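Local coordinates for core protein P7 (Pseudomonas phage phi12, PDB 2Q82) that forms part of the viral core as a structural protein and, as in related cystoviruses, probably assists particle assembly and RNA packaging, at residues N17-A20 with Q21-T24; Q94-A98 with L99-E103; V110-V113 with R114-D118; A120-Q123 with L124-A127. All blocks are in the same frame, centred on the assembly; numbering follows the deposited sequence.

Contact 1. Residues N17-A20 with Q21-T24; sequences NRLA and QYET
Tyr22 sets its CG beside its own backbone N and anti to its carbonyl carbon (chi1 -59°), and this lays the phenol back along the helix over Arg18 and Leu19. One ring face thereby receives Arg18 O, which stands 3.3 Å above the plane and is displaced toward the rim. Tyr22 N gives Arg18 O a nearly straight bond (3.1 Å, 175° at the hydrogen), the donor lying in the carbonyl plane. Gln21 takes the rarer rotamer, with CG wedged between backbone N and carbonyl carbon (chi1 71°), and its CG comes to 3.0 Å from Arg18 O. That carbonyl is thus gripped by one good bond and a weak one from Gln21 N, with the ring and the glutamine methylene pressed against it. On the flank turned to helix 112-127, Leu19 CD2 touches Tyr22 CD2 at 4.0 Å, the side chains crossing at a slant. The polar ends look beyond the turn: Tyr22 OH and Arg18 NH2 both reach Asp118 of helix 112-127, through a hydrogen bond and a salt bridge. At the end of the turn, Ala20 O receives weak bonds from Thr24 N (3.5 Å) and Thr24 OG1 (3.4 Å). The arrangement is the last stretch of an amphipathic surface helix, its i to i+4 ladder weakening just before strand 25-30 of the parallel beta-sheet of this alpha/beta fold.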
loop_
_atom_site.group_PDB
_atom_site.type_symbol
_atom_site.label_atom_id
_atom_site.label_comp_id
_atom_site.label_asym_id
_atom_site.label_seq_id
_atom_site.Cartn_x
_atom_site.Cartn_y
_atom_site.Cartn_z
ATOM N N ASN A 17 18.071 0.412 -19.733
ATOM C CA ASN A 17 17.171 1.251 -19.034
ATOM C C ASN A 17 15.833 0.571 -18.892
ATOM O O ASN A 17 15.146 0.776 -17.898
ATOM C CB ASN A 17 17.055 2.520 -19.803
ATOM C CG ASN A 17 18.362 3.241 -19.866
ATOM O OD1 ASN A 17 18.647 3.950 -20.817
ATOM N ND2 ASN A 17 19.178 3.063 -18.828
ATOM N N ARG A 18 15.451 -0.230 -19.878
ATOM C CA ARG A 18 14.171 -0.897 -19.780
ATOM C C ARG A 18 14.178 -1.863 -18.635
ATOM O O ARG A 18 13.255 -1.881 -17.822
ATOM C CB ARG A 18 13.824 -1.629 -21.062
ATOM C CG ARG A 18 13.440 -0.649 -22.118
ATOM C CD ARG A 18 12.742 -1.259 -23.304
ATOM N NE ARG A 18 13.372 -2.439 -23.887
ATOM C CZ ARG A 18 14.281 -2.431 -24.862
ATOM N NH1 ARG A 18 14.717 -1.291 -25.385
ATOM N NH2 ARG A 18 14.696 -3.582 -25.377
ATOM N N LEU A 19 15.225 -2.667 -18.559
ATOM C CA LEU A 19 15.318 -3.646 -17.499
ATOM C C LEU A 19 15.421 -3.014 -16.137
ATOM O O LEU A 19 14.948 -3.575 -15.150
ATOM C CB LEU A 19 16.537 -4.510 -17.704
ATOM C CG LEU A 19 16.457 -5.359 -18.954
ATOM C CD1 LEU A 19 17.850 -5.742 -19.371
ATOM C CD2 LEU A 19 15.605 -6.586 -18.693
ATOM N N ALA A 20 16.043 -1.845 -16.074
ATOM C CA ALA A 20 16.216 -1.151 -14.807
ATOM C C ALA A 20 14.860 -0.780 -14.234
ATOM O O ALA A 20 14.637 -0.873 -13.034
ATOM C CB ALA A 20 17.076 0.082 -14.985
ATOM N N GLN A 21 13.947 -0.369 -15.104
ATOM C CA GLN A 21 12.625 0.025 -14.654
ATOM C C GLN A 21 11.689 -1.140 -14.347
ATOM O O GLN A 21 10.919 -1.072 -13.398
ATOM C CB GLN A 21 11.986 1.031 -15.608
ATOM C CG GLN A 21 11.571 0.465 -16.938
ATOM C CD GLN A 21 10.749 1.445 -17.743
ATOM O OE1 GLN A 21 9.518 1.410 -17.719
ATOM N NE2 GLN A 21 11.425 2.330 -18.464
ATOM N N TYR A 22 11.761 -2.214 -15.132
ATOM C CA TYR A 22 11.118 -3.466 -14.742
ATOM C C TYR A 22 11.523 -3.803 -13.319
ATOM O O TYR A 22 10.687 -4.075 -12.467
ATOM C CB TYR A 22 11.549 -4.627 -15.642
ATOM C CG TYR A 22 11.249 -4.465 -17.110
ATOM C CD1 TYR A 22 10.320 -3.543 -17.556
ATOM C CD2 TYR A 22 11.900 -5.245 -18.051
ATOM C CE1 TYR A 22 10.051 -3.401 -18.897
ATOM C CE2 TYR A 22 11.640 -5.111 -19.386
ATOM C CZ TYR A 22 10.718 -4.188 -19.808
ATOM O OH TYR A 22 10.464 -4.059 -21.147
ATOM N N GLU A 23 12.828 -3.802 -13.087
ATOM C CA GLU A 23 13.395 -4.226 -11.807
ATOM C C GLU A 23 12.834 -3.554 -10.557
ATOM O O GLU A 23 12.783 -4.150 -9.485
ATOM C CB GLU A 23 14.883 -3.973 -11.773
ATOM C CG GLU A 23 15.765 -4.874 -12.588
ATOM C CD GLU A 23 17.165 -4.308 -12.655
ATOM O OE1 GLU A 23 17.476 -3.446 -11.804
ATOM O OE2 GLU A 23 17.945 -4.717 -13.538
ATOM N N THR A 24 12.501 -2.287 -10.704
ATOM C CA THR A 24 11.995 -1.519 -9.587
ATOM C C THR A 24 10.518 -1.159 -9.672
ATOM O O THR A 24 10.073 -0.190 -9.043
ATOM C CB THR A 24 12.731 -0.197 -9.442
ATOM O OG1 THR A 24 12.636 0.502 -10.684
ATOM C CG2 THR A 24 14.163 -0.403 -9.135
#

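Contact 2. Residues Q94-A98 with L99-E103; sequences QQPSA and LVDAE
Ser97 OG takes the N-H of Val100 in a helix N-cap that starts helix 98-103. The bond from Val100 N to Ser97 OG is of ordinary length and almost linear (3.0 Å, 177° at the hydrogen), and it depends on chi1 of 153°, which swings OG away from the serine nitrogen to lie beside its carbonyl, facing the first turn. Val100 also packs its CG2 against the cap, 3.5 Å from Ser97 OG. The serine carbonyl works as well: Ser97 O accepts from Asp101 N at 2.9 Å, close to straight, and the regular i to i+4 pattern continues from Ala102 N to Ala98 O. Asp101 folds its carboxylate back toward the preceding loop, beside the ring of Pro96.

Farther out, a second shell fixes these groups. Asp65 is hydrogen-bonded to Ser97 OG, so the capping oxygen has a second partner, from the segment between strand 59-63 and helix 68-76. Ser30, at the end of strand 25-30, uses its OG twice, with Ser97 N and with Asp101 OD1, tying the cap and the first turn to the sheet. Arg87 NH2 makes a weak, long ion pair with Asp101 OD1. The other carboxylate oxygen, Asp101 OD2, rests against a carbon, Pro96 CB, at 3.4 Å.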
loop_
_atom_site.group_PDB
_atom_site.type_symbol
_atom_site.label_atom_id
_atom_site.label_comp_id
_atom_site.label_asym_id
_atom_site.label_seq_id
_atom_site.Cartn_x
_atom_site.Cartn_y
_atom_site.Cartn_z
ATOM N N GLN A 94 -4.745 -14.252 -20.842
ATOM C CA GLN A 94 -5.319 -13.132 -20.112
ATOM C C GLN A 94 -6.782 -12.854 -20.477
ATOM O O GLN A 94 -7.135 -12.809 -21.650
ATOM C CB GLN A 94 -4.469 -11.887 -20.351
ATOM C CG GLN A 94 -4.913 -10.652 -19.592
ATOM C CD GLN A 94 -3.892 -9.531 -19.696
ATOM O OE1 GLN A 94 -2.920 -9.636 -20.447
ATOM N NE2 GLN A 94 -4.105 -8.460 -18.948
ATOM N N GLN A 95 -7.622 -12.682 -19.455
ATOM C CA GLN A 95 -9.049 -12.372 -19.623
ATOM C C GLN A 95 -9.301 -11.120 -18.815
ATOM O O GLN A 95 -9.750 -11.184 -17.671
ATOM C CB GLN A 95 -9.938 -13.456 -19.058
ATOM C CG GLN A 95 -9.612 -14.805 -19.567
ATOM C CD GLN A 95 -10.631 -15.815 -19.140
ATOM O OE1 GLN A 95 -10.716 -16.180 -17.965
ATOM N NE2 GLN A 95 -11.436 -16.267 -20.091
ATOM N N PRO A 96 -9.018 -9.964 -19.410
ATOM C CA PRO A 96 -9.185 -8.659 -18.786
ATOM C C PRO A 96 -10.518 -8.336 -18.166
ATOM O O PRO A 96 -11.587 -8.655 -18.700
ATOM C CB PRO A 96 -8.887 -7.682 -19.911
ATOM C CG PRO A 96 -8.008 -8.427 -20.807
ATOM C CD PRO A 96 -8.548 -9.825 -20.793
ATOM N N SER A 97 -10.422 -7.643 -17.040
ATOM C CA SER A 97 -11.581 -7.164 -16.324
ATOM C C SER A 97 -11.818 -5.779 -16.878
ATOM O O SER A 97 -10.934 -4.925 -16.835
ATOM C CB SER A 97 -11.302 -7.056 -14.834
ATOM O OG SER A 97 -12.138 -6.067 -14.255
ATOM N N ALA A 98 -13.013 -5.563 -17.410
ATOM C CA ALA A 98 -13.357 -4.274 -17.974
ATOM C C ALA A 98 -13.303 -3.185 -16.910
ATOM O O ALA A 98 -12.948 -2.049 -17.196
ATOM C CB ALA A 98 -14.734 -4.334 -18.579
ATOM N N LEU A 99 -13.667 -3.541 -15.687
ATOM C CA LEU A 99 -13.657 -2.587 -14.594
ATOM C C LEU A 99 -12.225 -2.157 -14.300
ATOM O O LEU A 99 -11.916 -0.964 -14.245
ATOM C CB LEU A 99 -14.285 -3.208 -13.352
ATOM C CG LEU A 99 -14.218 -2.368 -12.075
ATOM C CD1 LEU A 99 -14.949 -1.064 -12.275
ATOM C CD2 LEU A 99 -14.831 -3.137 -10.927
ATOM N N VAL A 100 -11.345 -3.133 -14.114
ATOM C CA VAL A 100 -9.951 -2.820 -13.833
ATOM C C VAL A 100 -9.341 -2.031 -14.990
ATOM O O VAL A 100 -8.663 -1.026 -14.785
ATOM C CB VAL A 100 -9.140 -4.102 -13.581
ATOM C CG1 VAL A 100 -7.653 -3.792 -13.518
ATOM C CG2 VAL A 100 -9.586 -4.731 -12.272
ATOM N N ASP A 101 -9.582 -2.476 -16.217
ATOM C CA ASP A 101 -9.027 -1.766 -17.358
ATOM C C ASP A 101 -9.430 -0.297 -17.361
ATOM O O ASP A 101 -8.631 0.573 -17.682
ATOM C CB ASP A 101 -9.501 -2.377 -18.663
ATOM C CG ASP A 101 -8.882 -3.725 -18.931
ATOM O OD1 ASP A 101 -7.983 -4.151 -18.179
ATOM O OD2 ASP A 101 -9.308 -4.349 -19.916
ATOM N N ALA A 102 -10.688 -0.033 -17.033
ATOM C CA ALA A 102 -11.183 1.328 -17.020
ATOM C C ALA A 102 -10.492 2.116 -15.922
ATOM O O ALA A 102 -10.064 3.254 -16.119
ATOM C CB ALA A 102 -12.677 1.334 -16.791
ATOM N N GLU A 103 -10.401 1.490 -14.760
ATOM C CA GLU A 103 -9.777 2.098 -13.605
ATOM C C GLU A 103 -8.325 2.446 -13.858
ATOM O O GLU A 103 -7.830 3.447 -13.362
ATOM C CB GLU A 103 -9.858 1.146 -12.435
ATOM C CG GLU A 103 -11.264 0.817 -12.082
ATOM C CD GLU A 103 -11.821 1.791 -11.100
ATOM O OE1 GLU A 103 -11.743 3.012 -11.355
ATOM O OE2 GLU A 103 -12.330 1.327 -10.064
#

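Contact 3. Residues V110-V113 with R114-D118; sequences VSMV and RVLND
The methyl of selenomethionine Met112 fills the angle between two side chains of the next turn, with CE 3.7 Å from Val115 CG1 and 3.9 Å from Leu116 CD2. Bends at chi2 (79°) and chi3 stand the selenium out from the helix and turn only the terminal methyl forward over the next turn. Val110, still on the strand preceding the first turn, adds to this patch: its CG1 touches Val115 CG2 at 3.9 Å, the two valines crossing at about a right angle.

Around this centre the helix establishes its ladder. Ser111 O, Met112 O and Val113 O accept from Val115 N, Leu116 N and Asn117 N in turn, and the Met112 bond is the straightest at 168°. Ser111 is the N-cap, although its OG holds Val113 N only weakly at 3.2 Å. At the polar edge Arg114 NH1 forms a salt bridge with Asp118 OD1 at 2.7 Å, one turn along; that aspartate is shared with Arg18 and Tyr22.

The segment joins strand 109-111, the outermost strand of the sheet in this chain, directly to helix 112-127. Met112 packs on Val88 of the adjoining strand and on Ile38 and Phe41 of loops, while Val115 faces Tyr22 of helix 15-23.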
loop_
_atom_site.group_PDB
_atom_site.type_symbol
_atom_site.label_atom_id
_atom_site.label_comp_id
_atom_site.label_asym_id
_atom_site.label_seq_id
_atom_site.Cartn_x
_atom_site.Cartn_y
_atom_site.Cartn_z
ATOM N N VAL A 110 1.637 -2.131 -21.395
ATOM C CA VAL A 110 2.923 -2.611 -21.826
ATOM C C VAL A 110 2.787 -4.088 -22.125
ATOM O O VAL A 110 2.147 -4.816 -21.374
ATOM C CB VAL A 110 3.952 -2.379 -20.752
ATOM C CG1 VAL A 110 5.223 -3.114 -21.078
ATOM C CG2 VAL A 110 4.201 -0.892 -20.629
ATOM N N SER A 111 3.376 -4.533 -23.225
ATOM C CA SER A 111 3.253 -5.936 -23.566
ATOM C C SER A 111 4.180 -6.822 -22.762
ATOM O O SER A 111 5.393 -6.638 -22.736
ATOM C CB SER A 111 3.475 -6.173 -25.057
ATOM O OG SER A 111 3.582 -7.555 -25.324
HETATM N N MSE A 112 3.582 -7.800 -22.095
HETATM C CA MSE A 112 4.350 -8.716 -21.283
HETATM C C MSE A 112 5.334 -9.512 -22.132
HETATM O O MSE A 112 6.367 -9.946 -21.650
HETATM C CB MSE A 112 3.437 -9.690 -20.567
HETATM C CG MSE A 112 4.182 -10.570 -19.576
HETATM SE SE MSE A 112 4.525 -9.584 -17.915
HETATM C CE MSE A 112 6.277 -10.258 -17.347
ATOM N N VAL A 113 4.990 -9.713 -23.395
ATOM C CA VAL A 113 5.858 -10.452 -24.300
ATOM C C VAL A 113 7.180 -9.687 -24.482
ATOM O O VAL A 113 8.260 -10.266 -24.488
ATOM C CB VAL A 113 5.183 -10.647 -25.638
ATOM C CG1 VAL A 113 6.164 -11.228 -26.642
ATOM C CG2 VAL A 113 3.988 -11.566 -25.468
ATOM N N ARG A 114 7.058 -8.377 -24.636
ATOM C CA ARG A 114 8.247 -7.555 -24.792
ATOM C C ARG A 114 9.043 -7.592 -23.512
ATOM O O ARG A 114 10.263 -7.708 -23.565
ATOM C CB ARG A 114 7.819 -6.127 -25.117
ATOM C CG ARG A 114 8.894 -5.093 -24.920
ATOM C CD ARG A 114 9.624 -4.749 -26.166
ATOM N NE ARG A 114 9.932 -5.926 -26.958
ATOM C CZ ARG A 114 11.166 -6.373 -27.148
ATOM N NH1 ARG A 114 12.186 -5.734 -26.601
ATOM N NH2 ARG A 114 11.373 -7.443 -27.903
ATOM N N VAL A 115 8.387 -7.524 -22.361
ATOM C CA VAL A 115 9.086 -7.577 -21.090
ATOM C C VAL A 115 9.878 -8.878 -20.948
ATOM O O VAL A 115 11.059 -8.873 -20.608
ATOM C CB VAL A 115 8.070 -7.484 -19.924
ATOM C CG1 VAL A 115 8.742 -7.811 -18.608
ATOM C CG2 VAL A 115 7.466 -6.093 -19.882
ATOM N N LEU A 116 9.219 -9.997 -21.213
ATOM C CA LEU A 116 9.869 -11.289 -21.100
ATOM C C LEU A 116 11.032 -11.426 -22.079
ATOM O O LEU A 116 12.067 -11.993 -21.744
ATOM C CB LEU A 116 8.852 -12.395 -21.339
ATOM C CG LEU A 116 7.830 -12.480 -20.207
ATOM C CD1 LEU A 116 6.705 -13.401 -20.605
ATOM C CD2 LEU A 116 8.499 -12.982 -18.937
ATOM N N ASN A 117 10.835 -10.913 -23.289
ATOM C CA ASN A 117 11.861 -10.953 -24.315
ATOM C C ASN A 117 13.121 -10.282 -23.792
ATOM O O ASN A 117 14.211 -10.834 -23.865
ATOM C CB ASN A 117 11.399 -10.194 -25.554
ATOM C CG ASN A 117 10.458 -10.999 -26.424
ATOM O OD1 ASN A 117 9.951 -10.489 -27.419
ATOM N ND2 ASN A 117 10.229 -12.251 -26.066
ATOM N N ASP A 118 12.956 -9.073 -23.279
ATOM C CA ASP A 118 14.083 -8.310 -22.769
ATOM C C ASP A 118 14.848 -9.043 -21.690
ATOM O O ASP A 118 16.074 -9.099 -21.708
ATOM C CB ASP A 118 13.618 -6.962 -22.219
ATOM C CG ASP A 118 13.161 -6.020 -23.311
ATOM O OD1 ASP A 118 13.682 -6.131 -24.443
ATOM O OD2 ASP A 118 12.300 -5.161 -23.033
#

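Contact 4. Residues A120-Q123 with L124-A127; sequences ADEQ and LVKA
Glu122 and Lys126 lie one turn apart in the last turns of the C-terminal alpha-helix 112-127, where i to i+4 bonding does most of the holding. The tight part is the backbone. Lys126 N reaches Glu122 O at 3.0 Å and Ala127 N reaches Gln123 O at 2.8 Å, whereas Val125 N makes only a weak bond to Asp121 O. Side chains press on the carbonyls of the preceding turn: Val125 CB stands 3.2 Å from Glu122 O, and Leu124 CG is near Ala120 O.

The outer layer is looser and mostly exposed. With CG anti to the nitrogen (chi1 176°) and a bend at chi2 (53°), Glu122 curls forward along the helix until its carboxylate lies near both Val125 and Lys126, crossing each at a slant. Lys126, extended, runs back along the preceding turn and meets Gln123 at about a right angle, Gln123 NE2 lying 4.1 Å from Lys126 CB. Glu122 also packs against Leu15, Gln16 and Leu19 of helix 15-23. Opposite charges may attract across the turn, but Glu122 OE2 and Lys126 NZ remain 4.8 Å apart and form no salt bridge. The carboxylate instead lies beside the lysine's methylenes, Glu122 OE2 being 3.7 Å from Lys126 CG.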
loop_
_atom_site.group_PDB
_atom_site.type_symbol
_atom_site.label_atom_id
_atom_site.label_comp_id
_atom_site.label_asym_id
_atom_site.label_seq_id
_atom_site.Cartn_x
_atom_site.Cartn_y
_atom_site.Cartn_z
ATOM N N ALA A 120 14.855 -12.268 -21.062
ATOM C CA ALA A 120 15.453 -13.483 -21.583
ATOM C C ALA A 120 16.695 -13.128 -22.382
ATOM O O ALA A 120 17.723 -13.787 -22.270
ATOM C CB ALA A 120 14.465 -14.224 -22.465
ATOM N N ASP A 121 16.594 -12.082 -23.193
ATOM C CA ASP A 121 17.727 -11.671 -24.014
ATOM C C ASP A 121 18.898 -11.240 -23.149
ATOM O O ASP A 121 20.049 -11.540 -23.453
ATOM C CB ASP A 121 17.357 -10.509 -24.929
ATOM C CG ASP A 121 16.400 -10.911 -26.034
ATOM O OD1 ASP A 121 16.239 -12.121 -26.290
ATOM O OD2 ASP A 121 15.819 -10.001 -26.658
ATOM N N GLU A 122 18.616 -10.535 -22.067
ATOM C CA GLU A 122 19.704 -10.067 -21.223
ATOM C C GLU A 122 20.360 -11.226 -20.506
ATOM O O GLU A 122 21.543 -11.185 -20.169
ATOM C CB GLU A 122 19.180 -9.036 -20.233
ATOM C CG GLU A 122 20.200 -8.534 -19.237
ATOM C CD GLU A 122 21.491 -8.000 -19.866
ATOM O OE1 GLU A 122 21.452 -7.397 -20.963
ATOM O OE2 GLU A 122 22.552 -8.171 -19.226
ATOM N N GLN A 123 19.589 -12.280 -20.301
ATOM C CA GLN A 123 20.101 -13.447 -19.634
ATOM C C GLN A 123 21.092 -14.186 -20.552
ATOM O O GLN A 123 22.068 -14.757 -20.079
ATOM C CB GLN A 123 18.922 -14.326 -19.209
ATOM C CG GLN A 123 19.305 -15.607 -18.522
ATOM C CD GLN A 123 20.403 -15.432 -17.481
ATOM O OE1 GLN A 123 21.298 -16.267 -17.384
ATOM N NE2 GLN A 123 20.335 -14.356 -16.698
ATOM N N LEU A 124 20.851 -14.153 -21.862
ATOM C CA LEU A 124 21.756 -14.786 -22.823
ATOM C C LEU A 124 23.098 -14.072 -22.767
ATOM O O LEU A 124 24.159 -14.670 -22.882
ATOM C CB LEU A 124 21.234 -14.647 -24.249
ATOM C CG LEU A 124 19.943 -15.354 -24.630
ATOM C CD1 LEU A 124 19.619 -15.131 -26.102
ATOM C CD2 LEU A 124 20.099 -16.822 -24.330
ATOM N N VAL A 125 23.015 -12.761 -22.614
ATOM C CA VAL A 125 24.194 -11.915 -22.558
ATOM C C VAL A 125 25.025 -12.299 -21.349
ATOM O O VAL A 125 26.249 -12.447 -21.412
ATOM C CB VAL A 125 23.787 -10.486 -22.380
ATOM C CG1 VAL A 125 25.001 -9.628 -22.113
ATOM C CG2 VAL A 125 23.051 -10.025 -23.600
ATOM N N LYS A 126 24.308 -12.398 -20.247
ATOM C CA LYS A 126 24.912 -12.745 -18.979
ATOM C C LYS A 126 25.485 -14.116 -19.029
ATOM O O LYS A 126 26.536 -14.355 -18.469
ATOM C CB LYS A 126 23.884 -12.711 -17.847
ATOM C CG LYS A 126 23.420 -11.305 -17.552
ATOM C CD LYS A 126 22.843 -11.102 -16.149
ATOM C CE LYS A 126 22.871 -9.606 -15.779
ATOM N NZ LYS A 126 22.028 -9.283 -14.605
ATOM N N ALA A 127 24.805 -15.044 -19.688
ATOM C CA ALA A 127 25.304 -16.397 -19.756
ATOM C C ALA A 127 26.505 -16.480 -20.677
ATOM O O ALA A 127 27.326 -17.381 -20.555
ATOM C CB ALA A 127 24.218 -17.322 -20.229
#

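Contacts 1, 3 and 4 gather about the pairing of helix 15-23 with helix 112-127, contact 3 also taking in the end of strand 109-111. Contacts 1 and 3, centres 12 Å apart, meet directly: Arg18 NH2 lies 2.9 Å from Asp118 OD1 and Tyr22 OH the same distance from Asp118 OD2, so a single carboxylate ties the helices together. Leu19 CD1 packs on Glu122 CG at 3.7 Å, linking contact 1 to contact 4. Contacts 3 and 4 adjoin on helix 112-127. Contact 2 lies across the chain's centre from contacts 1 and 4 (centres 24 Å and 33 Å away); contact 3 is 19 Å away between centres, about 6 Å between nearest atoms, without touching.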